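PDB 4GI5: quinone reductase from Klebsiella pneumoniae subsp. pneumoniae, which binds FAD in a flavodoxin-like fold and probably acts as an NAD(P)H dehydrogenase that reduces quinones. Local coordinates for residues K91-A95 with Q96-S100; A101-V104 with A105-K109; W155-R158 with Y159-T163; G201-Y205 with P206-V210; D256-P260 with S261-R265. All coordinates share one frame; numbering follows the deposited sequence.

Contact 1 (K91-A95 with Q96-S100); sequences KQAFA and QGTQS
F94 and Q99 are brought side by side by two different first torsions. F94 CG stands anti to the backbone N (chi1 -178°), while in Q99 CG lies anti to the carbonyl carbon (chi1 -55°), from where the extended chain runs back along the end of the helix. The amide of Q99 thereby reaches the rim of the ring: OE1 of Q99 lies in the ring plane, 3.6 Å from CD1 of F94, with amide and ring planes nearly perpendicular at 85°. On its way the Q99 chain crosses the methyl of A93, whose CB is 3.8 Å from Q99 CG. A93 also supplies the polar centre of this helix end. Its carbonyl oxygen accepts a bond from T98 N (2.9 Å) and a weaker, more bent one from G97 N. G97, at positive phi, is the first residue to leave helical geometry. One residue earlier, Q96 N closes the last regular turn on Q92 O at 2.8 Å, and the aliphatic parts of the two glutamines touch through their CG atoms. A water donates to T98 OG1 and, weakly, to Q92 OE1; T98 OG1 is also tied to S75 O. This contact lies near the surface, where helix 86-96 ends and a short loop leads to helix 101-112. OE1 of Q107 on that second helix accepts a hydrogen bond from Q99 NE2, and V104 packs against the same side chain, so the loop residue Q99 is tied to the next helix; F94 of helix 86-96 also touches Q107.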
# COMPACT_ATOMS: atom_id res chain seq x y z
N LYS B 91 0.41 -6.49 -21.42
CA LYS B 91 -0.12 -7.74 -22.02
C LYS B 91 0.75 -8.05 -23.30
O LYS B 91 1.26 -9.18 -23.47
CB LYS B 91 -1.51 -7.55 -22.47
CG LYS B 91 -2.08 -8.75 -23.21
CD LYS B 91 -3.55 -8.60 -23.58
CE LYS B 91 -3.92 -9.84 -24.44
NZ LYS B 91 -5.32 -9.55 -24.75
N GLN B 92 0.95 -7.04 -24.10
CA GLN B 92 1.80 -7.22 -25.32
C GLN B 92 3.28 -7.44 -24.99
O GLN B 92 3.88 -8.37 -25.55
CB GLN B 92 1.62 -6.06 -26.30
CG GLN B 92 2.47 -6.37 -27.55
CD GLN B 92 2.46 -5.25 -28.55
OE1 GLN B 92 2.98 -4.12 -28.33
NE2 GLN B 92 1.83 -5.56 -29.66
N ALA B 93 3.87 -6.67 -24.07
CA ALA B 93 5.27 -6.84 -23.72
C ALA B 93 5.59 -8.19 -23.19
O ALA B 93 6.63 -8.82 -23.54
CB ALA B 93 5.72 -5.81 -22.75
N PHE B 94 4.71 -8.70 -22.33
CA PHE B 94 4.94 -10.00 -21.73
C PHE B 94 4.77 -11.11 -22.84
O PHE B 94 5.59 -12.04 -22.88
CB PHE B 94 3.95 -10.30 -20.60
CG PHE B 94 4.19 -11.62 -19.94
CD1 PHE B 94 5.15 -11.72 -18.97
CD2 PHE B 94 3.51 -12.73 -20.29
CE1 PHE B 94 5.47 -12.90 -18.38
CE2 PHE B 94 3.77 -13.96 -19.66
CZ PHE B 94 4.80 -14.04 -18.76
N ALA B 95 3.75 -11.00 -23.64
CA ALA B 95 3.45 -12.02 -24.69
C ALA B 95 4.54 -12.00 -25.77
O ALA B 95 4.88 -13.06 -26.26
CB ALA B 95 2.09 -11.80 -25.34
N GLN B 96 5.06 -10.86 -26.13
CA GLN B 96 6.04 -10.68 -27.25
C GLN B 96 7.46 -10.73 -26.78
O GLN B 96 8.38 -10.77 -27.61
CB GLN B 96 5.83 -9.35 -27.99
CG GLN B 96 4.53 -9.24 -28.74
CD GLN B 96 4.34 -10.46 -29.60
OE1 GLN B 96 5.20 -10.75 -30.43
NE2 GLN B 96 3.28 -11.24 -29.33
N GLY B 97 7.72 -10.69 -25.47
CA GLY B 97 9.05 -10.77 -24.99
C GLY B 97 9.85 -9.51 -25.06
O GLY B 97 11.08 -9.57 -25.21
N THR B 98 9.24 -8.36 -24.82
CA THR B 98 9.91 -7.09 -24.87
C THR B 98 10.06 -6.33 -23.58
O THR B 98 10.41 -5.15 -23.56
CB THR B 98 9.23 -6.16 -25.91
OG1 THR B 98 7.86 -5.82 -25.57
CG2 THR B 98 9.17 -6.85 -27.40
N GLN B 99 9.66 -6.94 -22.47
CA GLN B 99 9.75 -6.22 -21.23
C GLN B 99 11.17 -5.79 -20.93
O GLN B 99 12.15 -6.53 -21.30
CB GLN B 99 9.25 -7.08 -20.03
CG GLN B 99 7.85 -7.61 -20.23
CD GLN B 99 7.51 -8.62 -19.09
OE1 GLN B 99 6.55 -8.43 -18.26
NE2 GLN B 99 8.21 -9.73 -19.11
N SER B 100 11.35 -4.75 -20.12
CA SER B 100 12.70 -4.41 -19.70
C SER B 100 13.41 -5.55 -18.99
O SER B 100 12.80 -6.37 -18.27
CB SER B 100 12.77 -3.07 -18.98
OG SER B 100 11.94 -3.11 -17.93
O HOH W 1 5.74 -5.50 -27.10

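Contact 2 (A101-V104 with A105-K109); sequences ADIV and AEQEK
D102 and E106, one helical turn apart, are linked twice: E106 N donates to D102 O at 3.2 Å, and a water that donates to the same carbonyl oxygen also donates to E106 OE2, 2.7 Å away. That carboxylate oxygen takes part in a salt bridge as well, K109 NZ lying 2.9 Å from E106 OE2 on its syn lone pair. A bend at chi2 (-58°) folds the E106 chain against the helix, with CG 3.4 Å from D102 O. The other oxygen, OE1, is taken by S59 and W134, so that the largely buried carboxylate is gripped from several sides; with K109 beside it, the negative charge is probably well compensated. Beneath these side chains runs the regular backbone pattern of an alpha helix, each residue from A105 to E108 donating its N-H to the carbonyl four positions earlier. On the other flank, Q107 lies alongside I103, pointing the same way: its amide NE2 rests 3.4 Å from the CG2 methyl of I103. Q107 NE2 also bonds to V138 O, and OE1 is engaged by Q99. E108 repeats the arrangement on V104, with OE2 of E108 3.8 Å from CG1 of V104, at a more exposed position. This first part of helix 101-112 packs on helix 129-138, where I103 and E106 touch R137 and V138 and where R137 also forms a salt bridge with D102. The E106 and K109 side chains reach I28 and L26 of strand 24-29 in the central sheet.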
# COMPACT_ATOMS: atom_id res chain seq x y z
N ALA B 101 14.74 -5.60 -19.13
CA ALA B 101 15.48 -6.76 -18.63
C ALA B 101 15.45 -6.93 -17.13
O ALA B 101 15.51 -8.05 -16.68
CB ALA B 101 16.94 -6.66 -19.08
N ASP B 102 15.36 -5.82 -16.36
CA ASP B 102 15.20 -5.91 -14.87
C ASP B 102 13.95 -6.69 -14.50
O ASP B 102 14.00 -7.56 -13.62
CB ASP B 102 15.26 -4.48 -14.23
CG ASP B 102 14.20 -3.54 -14.68
OD1 ASP B 102 13.58 -3.61 -15.80
OD2 ASP B 102 14.01 -2.52 -13.94
N ILE B 103 12.84 -6.39 -15.16
CA ILE B 103 11.56 -7.10 -14.97
C ILE B 103 11.69 -8.56 -15.26
O ILE B 103 11.30 -9.43 -14.48
CB ILE B 103 10.44 -6.44 -15.77
CG1 ILE B 103 10.18 -5.04 -15.25
CG2 ILE B 103 9.18 -7.33 -15.81
CD1 ILE B 103 9.24 -4.16 -16.08
N VAL B 104 12.29 -8.85 -16.41
CA VAL B 104 12.40 -10.26 -16.82
C VAL B 104 13.21 -11.05 -15.81
O VAL B 104 12.86 -12.15 -15.42
CB VAL B 104 13.10 -10.31 -18.23
CG1 VAL B 104 13.43 -11.78 -18.59
CG2 VAL B 104 12.20 -9.73 -19.26
N ALA B 105 14.29 -10.51 -15.28
CA ALA B 105 15.13 -11.23 -14.31
C ALA B 105 14.40 -11.51 -13.00
O ALA B 105 14.53 -12.59 -12.42
CB ALA B 105 16.43 -10.44 -14.07
N GLU B 106 13.56 -10.55 -12.59
CA GLU B 106 12.70 -10.84 -11.41
C GLU B 106 11.68 -11.91 -11.62
O GLU B 106 11.42 -12.73 -10.75
CB GLU B 106 12.07 -9.54 -10.89
CG GLU B 106 13.08 -8.44 -10.44
CD GLU B 106 13.98 -8.92 -9.38
OE1 GLU B 106 13.55 -9.37 -8.28
OE2 GLU B 106 15.27 -8.96 -9.67
N GLN B 107 11.03 -11.89 -12.79
CA GLN B 107 10.07 -12.88 -13.11
C GLN B 107 10.73 -14.28 -13.12
O GLN B 107 10.18 -15.25 -12.59
CB GLN B 107 9.42 -12.61 -14.45
CG GLN B 107 8.63 -11.31 -14.44
CD GLN B 107 7.95 -10.97 -15.72
OE1 GLN B 107 8.30 -11.45 -16.81
NE2 GLN B 107 7.04 -10.01 -15.63
N GLU B 108 11.95 -14.34 -13.68
CA GLU B 108 12.68 -15.66 -13.67
C GLU B 108 13.02 -16.12 -12.26
O GLU B 108 12.90 -17.29 -11.97
CB GLU B 108 13.97 -15.52 -14.58
CG GLU B 108 13.50 -15.53 -16.03
CD GLU B 108 14.58 -15.27 -17.09
OE1 GLU B 108 15.69 -14.81 -16.72
OE2 GLU B 108 14.28 -15.47 -18.31
N LYS B 109 13.35 -15.17 -11.34
CA LYS B 109 13.60 -15.53 -9.94
C LYS B 109 12.37 -16.13 -9.29
O LYS B 109 12.43 -17.12 -8.55
CB LYS B 109 14.11 -14.36 -9.12
CG LYS B 109 15.51 -13.90 -9.45
CD LYS B 109 15.76 -12.56 -8.75
CE LYS B 109 17.02 -11.92 -9.21
NZ LYS B 109 17.24 -10.64 -8.38
O HOH W 2 16.24 -7.63 -11.81

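Contact 3 (W155-R158 with Y159-T163); sequences WGDR and YGEGT
An irregular loop between strand 154-155 and strand 168-174 doubles back on itself here, with an inverse gamma turn centred on D157, and its side chains R158 and Y159 run side by side toward the second subunit. The long arm of R158 is extended from CG to NE and brings the guanidinium beside the phenol: CE2 of Y159 sits 3.7 Å above one guanidinium face of R158, displaced toward its rim, and the two planes are 58° apart. This is an oblique packing, not a parallel stack. The polar ends are held elsewhere: R158 NE by Q252, its NH1 by the hydroxyl of Y205, and Y159 OH by N188 of the second subunit, while the Y159 ring stacks on H200. Across the loop E161 turns back toward D157. Their carboxylates are 3.8 Å apart between D157 OD1 and E161 OE2, a close approach of like charges that might raise their proton affinity; H154 bonds to D157 OD1, and N253 to E161 OE1. G160 and G162 take positive phi angles that glycine adopts readily. A CA-H...O contact also spans the loop, CA of R158 lying 3.3 Å from E161 O.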
# COMPACT_ATOMS: atom_id res chain seq x y z
N TRP B 155 -13.50 -16.86 -13.17
CA TRP B 155 -13.34 -15.41 -13.51
C TRP B 155 -11.85 -14.98 -13.41
O TRP B 155 -11.43 -14.23 -12.46
CB TRP B 155 -14.24 -14.56 -12.67
CG TRP B 155 -14.63 -13.25 -13.29
CD1 TRP B 155 -14.07 -11.98 -13.02
CD2 TRP B 155 -15.54 -13.07 -14.34
NE1 TRP B 155 -14.65 -11.06 -13.83
CE2 TRP B 155 -15.54 -11.69 -14.67
CE3 TRP B 155 -16.34 -13.94 -15.11
CZ2 TRP B 155 -16.31 -11.18 -15.72
CZ3 TRP B 155 -17.16 -13.40 -16.12
CH2 TRP B 155 -17.13 -12.00 -16.39
N GLY B 156 -11.05 -15.45 -14.33
CA GLY B 156 -9.61 -15.36 -14.27
C GLY B 156 -9.00 -16.41 -13.37
O GLY B 156 -9.59 -16.85 -12.42
N ASP B 157 -7.73 -16.72 -13.66
CA ASP B 157 -6.98 -17.64 -12.84
C ASP B 157 -6.33 -16.86 -11.68
O ASP B 157 -5.24 -16.32 -11.91
CB ASP B 157 -5.86 -18.31 -13.61
CG ASP B 157 -6.34 -19.26 -14.75
OD1 ASP B 157 -7.56 -19.41 -14.93
OD2 ASP B 157 -5.45 -19.73 -15.48
N ARG B 158 -7.03 -16.66 -10.60
CA ARG B 158 -6.50 -15.91 -9.47
C ARG B 158 -7.19 -16.36 -8.21
O ARG B 158 -8.13 -17.14 -8.22
CB ARG B 158 -6.81 -14.45 -9.75
CG ARG B 158 -8.27 -14.06 -9.67
CD ARG B 158 -8.47 -12.58 -9.85
NE ARG B 158 -9.84 -12.14 -9.66
CZ ARG B 158 -10.28 -10.92 -9.85
NH1 ARG B 158 -9.46 -9.93 -10.26
NH2 ARG B 158 -11.53 -10.63 -9.52
N TYR B 159 -6.67 -15.88 -7.10
CA TYR B 159 -7.10 -16.13 -5.78
C TYR B 159 -7.04 -17.64 -5.44
O TYR B 159 -8.07 -18.33 -5.42
CB TYR B 159 -8.43 -15.50 -5.46
CG TYR B 159 -8.43 -13.96 -5.38
CD1 TYR B 159 -7.51 -13.32 -4.59
CD2 TYR B 159 -9.29 -13.20 -6.12
CE1 TYR B 159 -7.50 -11.94 -4.45
CE2 TYR B 159 -9.34 -11.79 -6.00
CZ TYR B 159 -8.42 -11.16 -5.10
OH TYR B 159 -8.44 -9.79 -5.01
N GLY B 160 -5.82 -18.09 -5.23
CA GLY B 160 -5.52 -19.51 -5.05
C GLY B 160 -5.23 -20.28 -6.33
O GLY B 160 -5.09 -21.51 -6.27
N GLU B 161 -5.20 -19.60 -7.47
CA GLU B 161 -4.78 -20.09 -8.75
C GLU B 161 -3.88 -19.03 -9.34
O GLU B 161 -3.87 -17.86 -8.83
CB GLU B 161 -5.97 -20.20 -9.70
CG GLU B 161 -6.93 -21.24 -9.37
CD GLU B 161 -8.09 -21.25 -10.38
OE1 GLU B 161 -9.19 -21.12 -9.94
OE2 GLU B 161 -7.85 -21.27 -11.60
N GLY B 162 -3.19 -19.39 -10.38
CA GLY B 162 -2.28 -18.51 -11.08
C GLY B 162 -0.92 -19.09 -11.23
O GLY B 162 -0.66 -20.27 -10.85
N THR B 163 0.01 -18.22 -11.67
CA THR B 163 1.36 -18.59 -11.97
C THR B 163 2.10 -19.12 -10.80
O THR B 163 2.98 -19.98 -10.97
CB THR B 163 2.09 -17.39 -12.65
OG1 THR B 163 1.39 -17.10 -13.84
CG2 THR B 163 3.53 -17.68 -13.00

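Contact 4 (G201-Y205 with P206-V210); sequences GMLFY and PGFEV
The F208 ring presents its edge to L203, whose carbonyl carbon lies in the ring plane and whose O is 3.4 Å from F208 CD2. F204 likewise turns an edge to the chain that follows, its CD1 standing 3.7 Å from F208 O. Further rings meet these two at slants, F164 at F208 and both H200 and F249 at F204. Y205 CG is anti to the backbone N (chi1 -175°), which sets the ring edge near P206 N, and the proline ring crosses the tyrosine at about a right angle. The Y205 hydroxyl has its partner in R158, and W124 of the second subunit meets the Y205 ring edge-to-face. Apolar contacts add to this: V210 CG2 reaches L203 CB at 3.8 Å and also touches F204 CB, while L203 CD2 lies 4.2 Å from F208 CD2. P206, which has no N-H to offer, brings its CD to 3.2 Å from L203 O. Two bonds then close the helix. F208 N donates to L203 O at 3.1 Å, and G207 N donates to F204 O at 3.0 Å, approaching from above the carbonyl plane. With G207 at positive phi in the C-prime position, this is a Schellman motif. It ends helix 196-204 and turns the chain into strand 209-216, an outermost strand of the parallel sheet, a helix-to-strand connection within the alternating alpha/beta order of the flavodoxin-like fold.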
# COMPACT_ATOMS: atom_id res chain seq x y z
N GLY B 201 -4.35 -9.60 -1.63
CA GLY B 201 -4.36 -8.96 -2.93
C GLY B 201 -3.15 -9.09 -3.80
O GLY B 201 -3.23 -9.03 -5.00
N MSE B 202 -2.00 -9.36 -3.18
CA MSE B 202 -0.74 -9.43 -3.88
C MSE B 202 -0.11 -10.83 -3.86
O MSE B 202 0.74 -11.18 -4.73
CB MSE B 202 0.31 -8.39 -3.44
CG MSE B 202 -0.23 -6.98 -3.58
SE MSE B 202 1.16 -5.77 -2.83
CE MSE B 202 -0.08 -4.41 -2.26
N LEU B 203 -0.41 -11.64 -2.84
CA LEU B 203 0.22 -12.93 -2.65
C LEU B 203 -0.77 -14.05 -3.00
O LEU B 203 -0.50 -14.85 -3.91
CB LEU B 203 0.81 -13.06 -1.25
CG LEU B 203 1.92 -12.05 -0.86
CD1 LEU B 203 2.43 -12.38 0.54
CD2 LEU B 203 2.98 -11.95 -1.89
N PHE B 204 -1.89 -14.07 -2.32
CA PHE B 204 -2.89 -15.13 -2.62
C PHE B 204 -3.42 -14.92 -4.03
O PHE B 204 -3.71 -15.90 -4.78
CB PHE B 204 -4.03 -15.04 -1.66
CG PHE B 204 -5.07 -16.16 -1.79
CD1 PHE B 204 -4.72 -17.54 -1.64
CD2 PHE B 204 -6.38 -15.81 -2.04
CE1 PHE B 204 -5.64 -18.53 -1.79
CE2 PHE B 204 -7.33 -16.81 -2.14
CZ PHE B 204 -6.94 -18.12 -2.03
N TYR B 205 -3.54 -13.67 -4.49
CA TYR B 205 -4.08 -13.33 -5.83
C TYR B 205 -3.41 -14.13 -6.95
O TYR B 205 -4.09 -14.79 -7.71
CB TYR B 205 -4.03 -11.77 -6.04
CG TYR B 205 -4.65 -11.28 -7.30
CD1 TYR B 205 -4.15 -11.63 -8.54
CD2 TYR B 205 -5.73 -10.39 -7.22
CE1 TYR B 205 -4.78 -11.16 -9.69
CE2 TYR B 205 -6.32 -9.89 -8.35
CZ TYR B 205 -5.86 -10.30 -9.56
OH TYR B 205 -6.54 -9.89 -10.70
N PRO B 206 -2.08 -14.10 -7.11
CA PRO B 206 -1.45 -14.86 -8.20
C PRO B 206 -1.12 -16.35 -7.83
O PRO B 206 -0.40 -17.02 -8.57
CB PRO B 206 -0.18 -14.04 -8.49
CG PRO B 206 0.17 -13.47 -7.13
CD PRO B 206 -1.12 -13.09 -6.54
N GLY B 207 -1.61 -16.79 -6.71
CA GLY B 207 -1.70 -18.20 -6.35
C GLY B 207 -0.77 -18.74 -5.31
O GLY B 207 -0.73 -19.95 -5.09
N PHE B 208 -0.03 -17.87 -4.57
CA PHE B 208 0.78 -18.33 -3.48
C PHE B 208 -0.08 -18.97 -2.42
O PHE B 208 -1.20 -18.53 -2.19
CB PHE B 208 1.55 -17.23 -2.79
CG PHE B 208 2.77 -16.74 -3.56
CD1 PHE B 208 3.94 -17.48 -3.68
CD2 PHE B 208 2.79 -15.47 -4.08
CE1 PHE B 208 5.04 -16.93 -4.33
CE2 PHE B 208 3.88 -14.96 -4.70
CZ PHE B 208 5.04 -15.69 -4.83
N GLU B 209 0.47 -19.96 -1.70
CA GLU B 209 0.00 -20.28 -0.33
C GLU B 209 0.67 -19.25 0.61
O GLU B 209 1.90 -19.21 0.61
CB GLU B 209 0.44 -21.70 0.03
CG GLU B 209 -0.27 -22.73 -0.83
CD GLU B 209 -0.06 -24.12 -0.23
OE1 GLU B 209 1.10 -24.46 0.09
OE2 GLU B 209 -1.05 -24.81 0.02
N VAL B 210 -0.13 -18.47 1.34
CA VAL B 210 0.45 -17.43 2.13
C VAL B 210 0.58 -17.90 3.58
O VAL B 210 -0.39 -18.32 4.21
CB VAL B 210 -0.45 -16.18 2.08
CG1 VAL B 210 0.25 -15.03 2.79
CG2 VAL B 210 -0.84 -15.90 0.61

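Contact 5 (D256-P260 with S261-R265); sequences DYLIP and SLTLR
L264 lies over one face of the Y257 ring, its CD1 methyl 4.2 Å from the ring centroid and 18° off the normal, a CH-pi contact displaced toward the rim. The leucine reaches it with CG anti to the backbone nitrogen (chi1 -174°), and the same methyl comes to 3.3 Å from D256 O. Beside this pair, L258 CD1 lies near T263 OG1 and CD2 near R265 CB, the leucine crossing the arginine at about a right angle, and I259 CG1 meets L262 CD2 at 4.0 Å. The backbones beneath form a small, weakly bonded antiparallel beta hairpin of strands 257-258 and 263-264, in which Y257 and L264 are a non-hydrogen-bonded pair. R265 N donates to D256 O at 2.8 Å in a nearly straight bond (176°), and L258 N to T263 O at 2.9 Å. At the turn, a cis peptide precedes P260, and L262 N makes a short but strongly bent, weak bond to L258 O. At the open end, a water donates to D256 OD1 and accepts from R265 NH2, in the plane of the guanidinium, thus joining opposite charges that do not touch; R250 pairs with the other oxygen of D256. Farther out, H278 holds the hydroxyl of Y257, and W155 packs on I259, P260 and L262. The second subunit covers much of the hairpin: its H181 bonds to P260 O, its R185 to L264 O, and its I187 packs on Y257.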
# COMPACT_ATOMS: atom_id res chain seq x y z
N ASP B 256 -17.12 -21.19 -3.66
CA ASP B 256 -17.39 -20.34 -2.53
C ASP B 256 -17.99 -18.96 -2.91
O ASP B 256 -18.66 -18.34 -2.06
CB ASP B 256 -16.11 -20.09 -1.70
CG ASP B 256 -15.67 -21.25 -0.85
OD1 ASP B 256 -16.23 -22.36 -0.90
OD2 ASP B 256 -14.68 -21.05 -0.16
N TYR B 257 -17.70 -18.50 -4.14
CA TYR B 257 -18.17 -17.20 -4.61
C TYR B 257 -19.13 -17.34 -5.80
O TYR B 257 -18.90 -18.10 -6.78
CB TYR B 257 -16.94 -16.33 -5.03
CG TYR B 257 -16.07 -16.01 -3.83
CD1 TYR B 257 -15.07 -16.85 -3.44
CD2 TYR B 257 -16.25 -14.85 -3.08
CE1 TYR B 257 -14.25 -16.58 -2.35
CE2 TYR B 257 -15.44 -14.55 -2.00
CZ TYR B 257 -14.44 -15.42 -1.64
OH TYR B 257 -13.60 -15.20 -0.56
N LEU B 258 -20.12 -16.47 -5.79
CA LEU B 258 -20.94 -16.30 -6.97
C LEU B 258 -20.15 -15.60 -8.04
O LEU B 258 -19.33 -14.74 -7.71
CB LEU B 258 -22.16 -15.45 -6.55
CG LEU B 258 -23.05 -16.04 -5.39
CD1 LEU B 258 -24.24 -15.10 -5.26
CD2 LEU B 258 -23.49 -17.43 -5.68
N ILE B 259 -20.34 -15.99 -9.31
CA ILE B 259 -19.61 -15.49 -10.42
C ILE B 259 -20.67 -14.97 -11.42
O ILE B 259 -21.58 -15.68 -11.76
CB ILE B 259 -18.66 -16.56 -11.02
CG1 ILE B 259 -17.61 -17.01 -9.91
CG2 ILE B 259 -18.03 -16.11 -12.34
CD1 ILE B 259 -16.65 -18.05 -10.31
N PRO B 260 -20.54 -13.77 -11.93
CA PRO B 260 -19.35 -12.82 -11.81
C PRO B 260 -19.45 -11.73 -10.78
O PRO B 260 -18.53 -10.86 -10.80
CB PRO B 260 -19.29 -12.17 -13.21
CG PRO B 260 -20.78 -12.09 -13.53
CD PRO B 260 -21.48 -13.28 -12.96
N SER B 261 -20.41 -11.79 -9.87
CA SER B 261 -20.51 -10.75 -8.81
C SER B 261 -19.30 -10.89 -7.85
O SER B 261 -18.93 -9.93 -7.23
CB SER B 261 -21.81 -10.80 -8.06
OG SER B 261 -21.93 -11.97 -7.32
N LEU B 262 -18.71 -12.11 -7.77
CA LEU B 262 -17.59 -12.47 -6.86
C LEU B 262 -17.91 -12.10 -5.43
O LEU B 262 -17.07 -11.60 -4.68
CB LEU B 262 -16.29 -11.81 -7.34
CG LEU B 262 -15.91 -12.01 -8.79
CD1 LEU B 262 -14.56 -11.39 -9.12
CD2 LEU B 262 -16.00 -13.47 -9.20
N THR B 263 -19.13 -12.40 -5.00
CA THR B 263 -19.55 -12.23 -3.64
C THR B 263 -19.68 -13.59 -2.96
O THR B 263 -20.07 -14.57 -3.64
CB THR B 263 -20.89 -11.44 -3.48
OG1 THR B 263 -21.90 -12.08 -4.26
CG2 THR B 263 -20.71 -10.02 -4.06
N LEU B 264 -19.33 -13.66 -1.68
CA LEU B 264 -19.27 -14.91 -0.97
C LEU B 264 -20.74 -15.51 -0.92
O LEU B 264 -21.70 -14.80 -0.62
CB LEU B 264 -18.80 -14.73 0.41
CG LEU B 264 -18.57 -16.01 1.19
CD1 LEU B 264 -17.44 -16.81 0.64
CD2 LEU B 264 -18.32 -15.71 2.64
N ARG B 265 -20.87 -16.74 -1.35
CA ARG B 265 -22.29 -17.28 -1.37
C ARG B 265 -22.96 -17.19 -0.02
O ARG B 265 -22.34 -17.39 1.05
CB ARG B 265 -22.30 -18.69 -2.01
CG ARG B 265 -21.67 -19.81 -1.27
CD ARG B 265 -21.88 -21.04 -2.15
NE ARG B 265 -21.18 -22.12 -1.53
CZ ARG B 265 -21.62 -22.85 -0.50
NH1 ARG B 265 -22.83 -22.64 0.06
NH2 ARG B 265 -20.84 -23.82 -0.03
O HOH W 3 -18.46 -23.67 -1.73

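The five contacts follow one another along the chain in numerical order, each a local contact within one continuous stretch. Contact 1 spans the end of helix 86-96 and the loop after it, contact 2 the start of helix 101-112; their centres are about 12 Å apart. Contacts 3 and 4 are closer, about 9 Å between centres, and are joined by a probable hydrogen bond from Y159 N to Y205 O. Contact 5, the hairpin, lies about 14 Å from contact 3 and about 34 Å from contact 2, centre to centre. Contacts 3, 4 and 5 contribute to the interface between the subunits, while contacts 1 and 2 lie in helices of the flavodoxin-like fold and the loop between them.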